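Local structure of protein synthesis inhibitor, putative (2B33) at residues A[36-41]-A[134-139]; A[88-93]-A[116-121]. The protein is a putative endoribonuclease of the RutC (YjgF-like) family that binds calcium and may have deaminase activity. All coordinates share one frame; numbering follows the deposited sequence.

How the interactions relate
Both interactions lie in the one mixed sheet of the chain. Interaction 1 joins an early strand, 38-44, to the last one, 129-136, antiparallel. Interaction 2 pairs strand 84-91 with strand 114-119, parallel, at one border of the sheet within this chain. Strands 129-136 and 84-91 are neighbours, so the two contacts belong to one continuous run of four strands. Their centres are 23 Å apart, and their nearest atoms about 6 Å. In sequence, both segments of interaction 2 fall between 36-41 and 134-139. The late strand 129-136 thus inserts between earlier strands and ties them together. Both contacts also touch neighbouring subunits of the three-chain assembly.

Interaction 1. Residues A[36-41]-A[134-139]; sequences GNMMFV and IAVKEG
The backbone N of Met-39 donates to Ala-135 O at 2.8 Å, and this bond is nearly straight. The same oxygen also receives a CA-H...O contact from Met-38 CA at 3.4 Å. Ala-135 N bonds back to Met-39 O, which makes Met-39 and Ala-135 a hydrogen-bonded pair of the antiparallel ladder. Lys-137 N donates to Asn-37 O at 3.1 Å and extends the ladder beyond the strand ends.

Met-38, Phe-40, Ile-134 and Val-136 share one face. Ile-134 is the hub there. Its CG1 lies 3.8 Å from Phe-40 CD2 and approaches the ring obliquely, while CG2 meets Met-38 CE at 4.0 Å. Ile-134 CG1 stands anti to its own carbonyl carbon (chi1 -64°), which sets the two branches to serve different partners. Met-38 runs alongside, bent at chi3 (66°), and its CG touches Val-136 CG2 at 4.1 Å. An alanine here in place of Ile-134 would remove both branches and would probably open a gap between the Phe-40 ring and the Met-38 methyl.

The other face holds Met-39 and Ala-135, which rest on Leu-74 of helix 59-76 and on Phe-79, while Lys-137 NZ is hydrogen-bonded to Gly-78 O. On the face of Phe-40 and Ile-134, Ile-134 packs on Phe-40 of the third subunit, and Phe-40 on Val-85 of the second. In the sheet, strand 32-35 flanks 38-44 and strand 84-91 flanks 129-136.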
loop_
_atom_site.group_PDB
_atom_site.type_symbol
_atom_site.label_atom_id
_atom_site.label_comp_id
_atom_site.label_asym_id
_atom_site.label_seq_id
_atom_site.Cartn_x
_atom_site.Cartn_y
_atom_site.Cartn_z
ATOM N N GLY A 36 -0.898 15.758 -11.302
ATOM C CA GLY A 36 -2.210 16.029 -11.877
ATOM C C GLY A 36 -3.171 16.402 -10.765
ATOM O O GLY A 36 -2.886 17.302 -9.975
ATOM N N ASN A 37 -4.288 15.681 -10.682
ATOM C CA ASN A 37 -5.281 15.894 -9.628
ATOM C C ASN A 37 -5.126 14.931 -8.441
ATOM O O ASN A 37 -5.993 14.910 -7.575
ATOM C CB ASN A 37 -6.721 15.842 -10.200
ATOM C CG ASN A 37 -7.169 14.430 -10.640
ATOM O OD1 ASN A 37 -6.413 13.458 -10.596
ATOM N ND2 ASN A 37 -8.424 14.336 -11.077
ATOM N N MET A 38 -4.032 14.157 -8.412
ATOM C CA MET A 38 -3.765 13.163 -7.364
ATOM C C MET A 38 -2.627 13.527 -6.418
ATOM O O MET A 38 -1.616 14.048 -6.861
ATOM C CB MET A 38 -3.348 11.842 -8.002
ATOM C CG MET A 38 -4.369 11.197 -8.909
ATOM S SD MET A 38 -3.825 9.575 -9.458
ATOM C CE MET A 38 -3.796 8.604 -7.936
ATOM N N MET A 39 -2.780 13.191 -5.134
ATOM C CA MET A 39 -1.726 13.385 -4.127
ATOM C C MET A 39 -1.416 12.060 -3.434
ATOM O O MET A 39 -2.330 11.353 -3.033
ATOM C CB MET A 39 -2.116 14.416 -3.065
ATOM C CG MET A 39 -1.083 14.514 -1.922
ATOM S SD MET A 39 -1.400 15.729 -0.648
ATOM C CE MET A 39 -1.133 17.252 -1.510
ATOM N N PHE A 40 -0.130 11.754 -3.270
ATOM C CA PHE A 40 0.323 10.553 -2.583
ATOM C C PHE A 40 1.042 11.018 -1.318
ATOM O O PHE A 40 2.137 11.549 -1.408
ATOM C CB PHE A 40 1.274 9.761 -3.477
ATOM C CG PHE A 40 0.636 9.219 -4.733
ATOM C CD1 PHE A 40 0.538 10.007 -5.878
ATOM C CD2 PHE A 40 0.161 7.913 -4.779
ATOM C CE1 PHE A 40 -0.041 9.505 -7.039
ATOM C CE2 PHE A 40 -0.417 7.403 -5.939
ATOM C CZ PHE A 40 -0.511 8.200 -7.069
ATOM N N VAL A 41 0.425 10.831 -0.154
ATOM C CA VAL A 41 1.000 11.272 1.119
ATOM C C VAL A 41 1.833 10.169 1.789
ATOM O O VAL A 41 1.435 9.000 1.816
ATOM C CB VAL A 41 -0.095 11.740 2.112
ATOM C CG1 VAL A 41 0.533 12.274 3.400
ATOM C CG2 VAL A 41 -0.980 12.821 1.482
ATOM N N ILE A 134 -3.804 8.218 -0.095
ATOM C CA ILE A 134 -3.834 8.688 -1.480
ATOM C C ILE A 134 -5.088 9.539 -1.531
ATOM O O ILE A 134 -6.103 9.165 -0.942
ATOM C CB ILE A 134 -3.910 7.551 -2.537
ATOM C CG1 ILE A 134 -2.637 6.693 -2.480
ATOM C CG2 ILE A 134 -4.061 8.150 -3.955
ATOM C CD1 ILE A 134 -2.671 5.408 -3.298
ATOM N N ALA A 135 -4.998 10.685 -2.204
ATOM C CA ALA A 135 -6.111 11.612 -2.357
ATOM C C ALA A 135 -6.252 11.983 -3.824
ATOM O O ALA A 135 -5.273 11.974 -4.567
ATOM C CB ALA A 135 -5.883 12.855 -1.516
ATOM N N VAL A 136 -7.485 12.262 -4.234
ATOM C CA VAL A 136 -7.806 12.672 -5.601
ATOM C C VAL A 136 -8.893 13.733 -5.480
ATOM O O VAL A 136 -9.818 13.582 -4.678
ATOM C CB VAL A 136 -8.335 11.498 -6.464
ATOM C CG1 VAL A 136 -8.489 11.929 -7.924
ATOM C CG2 VAL A 136 -7.411 10.277 -6.373
ATOM N N LYS A 137 -8.786 14.795 -6.272
ATOM C CA LYS A 137 -9.762 15.885 -6.228
ATOM C C LYS A 137 -10.276 16.218 -7.625
ATOM O O LYS A 137 -9.923 15.529 -8.587
ATOM C CB LYS A 137 -9.164 17.108 -5.519
ATOM C CG LYS A 137 -8.139 17.940 -6.297
ATOM C CD LYS A 137 -7.579 19.098 -5.458
ATOM C CE LYS A 137 -8.686 19.987 -4.880
ATOM N NZ LYS A 137 -8.199 21.306 -4.414
ATOM N N GLU A 138 -11.133 17.245 -7.714
ATOM C CA GLU A 138 -11.761 17.702 -8.969
ATOM C C GLU A 138 -12.726 16.619 -9.504
ATOM O O GLU A 138 -12.982 15.615 -8.822
ATOM C CB GLU A 138 -10.700 18.140 -10.027
ATOM C CG GLU A 138 -9.746 19.290 -9.651
ATOM C CD GLU A 138 -10.402 20.466 -8.943
ATOM O OE1 GLU A 138 -11.508 20.888 -9.349
ATOM O OE2 GLU A 138 -9.786 20.985 -7.987
ATOM N N GLY A 139 -13.300 16.842 -10.688
ATOM C CA GLY A 139 -14.203 15.872 -11.301
ATOM C C GLY A 139 -14.817 16.398 -12.588
ATOM O O GLY A 139 -14.149 17.052 -13.394
#

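Interaction 2. Residues A[88-93]-A[116-121]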
loop_
_atom_site.group_PDB
_atom_site.type_symbol
_atom_site.label_atom_id
_atom_site.label_comp_id
_atom_site.label_asym_id
_atom_site.label_seq_id
_atom_site.Cartn_x
_atom_site.Cartn_y
_atom_site.Cartn_z
ATOM N N THR A 88 -4.251 3.817 4.594
ATOM C CA THR A 88 -3.697 2.572 5.116
ATOM C C THR A 88 -3.150 2.889 6.501
ATOM O O THR A 88 -2.271 3.732 6.637
ATOM C CB THR A 88 -2.601 1.958 4.213
ATOM O OG1 THR A 88 -3.147 1.635 2.932
ATOM C CG2 THR A 88 -2.056 0.667 4.813
ATOM N N VAL A 89 -3.701 2.227 7.518
ATOM C CA VAL A 89 -3.276 2.402 8.897
ATOM C C VAL A 89 -2.365 1.231 9.249
ATOM O O VAL A 89 -2.736 0.067 9.043
ATOM C CB VAL A 89 -4.466 2.375 9.892
ATOM C CG1 VAL A 89 -3.981 2.525 11.339
ATOM C CG2 VAL A 89 -5.477 3.465 9.578
ATOM N N PHE A 90 -1.180 1.547 9.774
ATOM C CA PHE A 90 -0.241 0.550 10.266
ATOM C C PHE A 90 -0.197 0.765 11.759
ATOM O O PHE A 90 -0.210 1.916 12.196
ATOM C CB PHE A 90 1.161 0.768 9.713
ATOM C CG PHE A 90 1.244 0.728 8.217
ATOM C CD1 PHE A 90 1.282 -0.493 7.544
ATOM C CD2 PHE A 90 1.316 1.910 7.479
ATOM C CE1 PHE A 90 1.369 -0.539 6.152
ATOM C CE2 PHE A 90 1.407 1.878 6.090
ATOM C CZ PHE A 90 1.436 0.649 5.424
ATOM N N THR A 91 -0.159 -0.330 12.527
ATOM C CA THR A 91 -0.036 -0.285 13.991
ATOM C C THR A 91 0.863 -1.418 14.460
ATOM O O THR A 91 1.289 -2.241 13.667
ATOM C CB THR A 91 -1.411 -0.401 14.735
ATOM O OG1 THR A 91 -2.087 -1.608 14.355
ATOM C CG2 THR A 91 -2.289 0.771 14.417
ATOM N N THR A 92 1.194 -1.423 15.743
ATOM C CA THR A 92 1.963 -2.522 16.336
ATOM C C THR A 92 1.034 -3.512 17.043
ATOM O O THR A 92 1.472 -4.592 17.427
ATOM C CB THR A 92 3.046 -2.017 17.304
ATOM O OG1 THR A 92 2.477 -1.055 18.201
ATOM C CG2 THR A 92 4.181 -1.380 16.518
ATOM N N SER A 93 -0.242 -3.149 17.188
ATOM C CA SER A 93 -1.218 -3.993 17.859
ATOM C C SER A 93 -2.643 -3.672 17.445
ATOM O O SER A 93 -3.019 -2.506 17.384
ATOM C CB SER A 93 -1.126 -3.787 19.366
ATOM O OG SER A 93 -2.137 -4.523 20.035
ATOM N N SER A 116 -7.463 0.102 4.753
ATOM C CA SER A 116 -6.884 -1.158 5.249
ATOM C C SER A 116 -6.227 -0.801 6.578
ATOM O O SER A 116 -5.590 0.240 6.704
ATOM C CB SER A 116 -5.853 -1.767 4.302
ATOM O OG SER A 116 -6.470 -2.437 3.224
ATOM N N PHE A 117 -6.412 -1.664 7.569
ATOM C CA PHE A 117 -5.893 -1.468 8.908
ATOM C C PHE A 117 -5.161 -2.769 9.217
ATOM O O PHE A 117 -5.799 -3.822 9.324
ATOM C CB PHE A 117 -7.073 -1.248 9.850
ATOM C CG PHE A 117 -6.730 -0.562 11.150
ATOM C CD1 PHE A 117 -5.858 -1.135 12.064
ATOM C CD2 PHE A 117 -7.364 0.620 11.498
ATOM C CE1 PHE A 117 -5.582 -0.510 13.270
ATOM C CE2 PHE A 117 -7.096 1.239 12.695
ATOM C CZ PHE A 117 -6.211 0.679 13.584
ATOM N N VAL A 118 -3.831 -2.702 9.326
ATOM C CA VAL A 118 -2.989 -3.880 9.597
ATOM C C VAL A 118 -2.005 -3.600 10.725
ATOM O O VAL A 118 -1.630 -2.449 10.957
ATOM C CB VAL A 118 -2.217 -4.360 8.332
ATOM C CG1 VAL A 118 -3.188 -4.765 7.257
ATOM C CG2 VAL A 118 -1.248 -3.292 7.800
ATOM N N ALA A 119 -1.595 -4.660 11.420
ATOM C CA ALA A 119 -0.642 -4.549 12.526
ATOM C C ALA A 119 0.677 -5.188 12.109
ATOM O O ALA A 119 0.742 -6.402 11.896
ATOM C CB ALA A 119 -1.172 -5.201 13.787
ATOM N N VAL A 120 1.712 -4.355 11.986
ATOM C CA VAL A 120 3.053 -4.798 11.589
ATOM C C VAL A 120 3.906 -5.070 12.836
ATOM O O VAL A 120 3.452 -4.884 13.965
ATOM C CB VAL A 120 3.750 -3.793 10.621
ATOM C CG1 VAL A 120 2.896 -3.572 9.386
ATOM C CG2 VAL A 120 4.093 -2.455 11.303
ATOM N N ALA A 121 5.139 -5.520 12.618
ATOM C CA ALA A 121 6.064 -5.850 13.704
ATOM C C ALA A 121 6.713 -4.636 14.364
ATOM O O ALA A 121 6.891 -4.627 15.577
ATOM C CB ALA A 121 7.147 -6.782 13.192
HETATM O O HOH W 1 3.943 -5.630 16.605
#
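Val-89 and Phe-117 form the tight part of this contact. Val-89 CG1 sits over the centre of the Phe-117 ring, 3.7 Å from the centroid and 13° off the normal, a CH-pi contact. Phe-117 CG is anti to the backbone N (chi1 -159°), and the ring reaches across to the neighbouring strand. Thr-91 CG2 meets the same ring obliquely, 3.7 Å from Phe-117 CE1. Phe-97 adds an edge-to-face ring contact.

The strands run parallel. Val-89 N donates to Ser-116 O at 2.9 Å, and Val-89 O accepts from Val-118 N at 3.0 Å. This pairing closes a beta-alpha-beta unit: helix 97-108 links the two strands and packs on Phe-117 through Val-100 and Asn-101. On the other face, Phe-90 CD1 touches Val-118 CG2 at 3.8 Å and Val-120 CG1 at 3.9 Å. Ser-116 OG is hydrogen-bonded to Glu-132 OE1 of the third subunit.

Past Thr-91 and Ala-119 the strands end. A short bond, 2.7 Å from Val-120 N to Thr-91 O, carries the pairing on to Val-120, which is still buried. The loose side is Thr-92 and exposed Ala-121, where a water lies 2.8 Å from both Thr-92 O and Val-120 O.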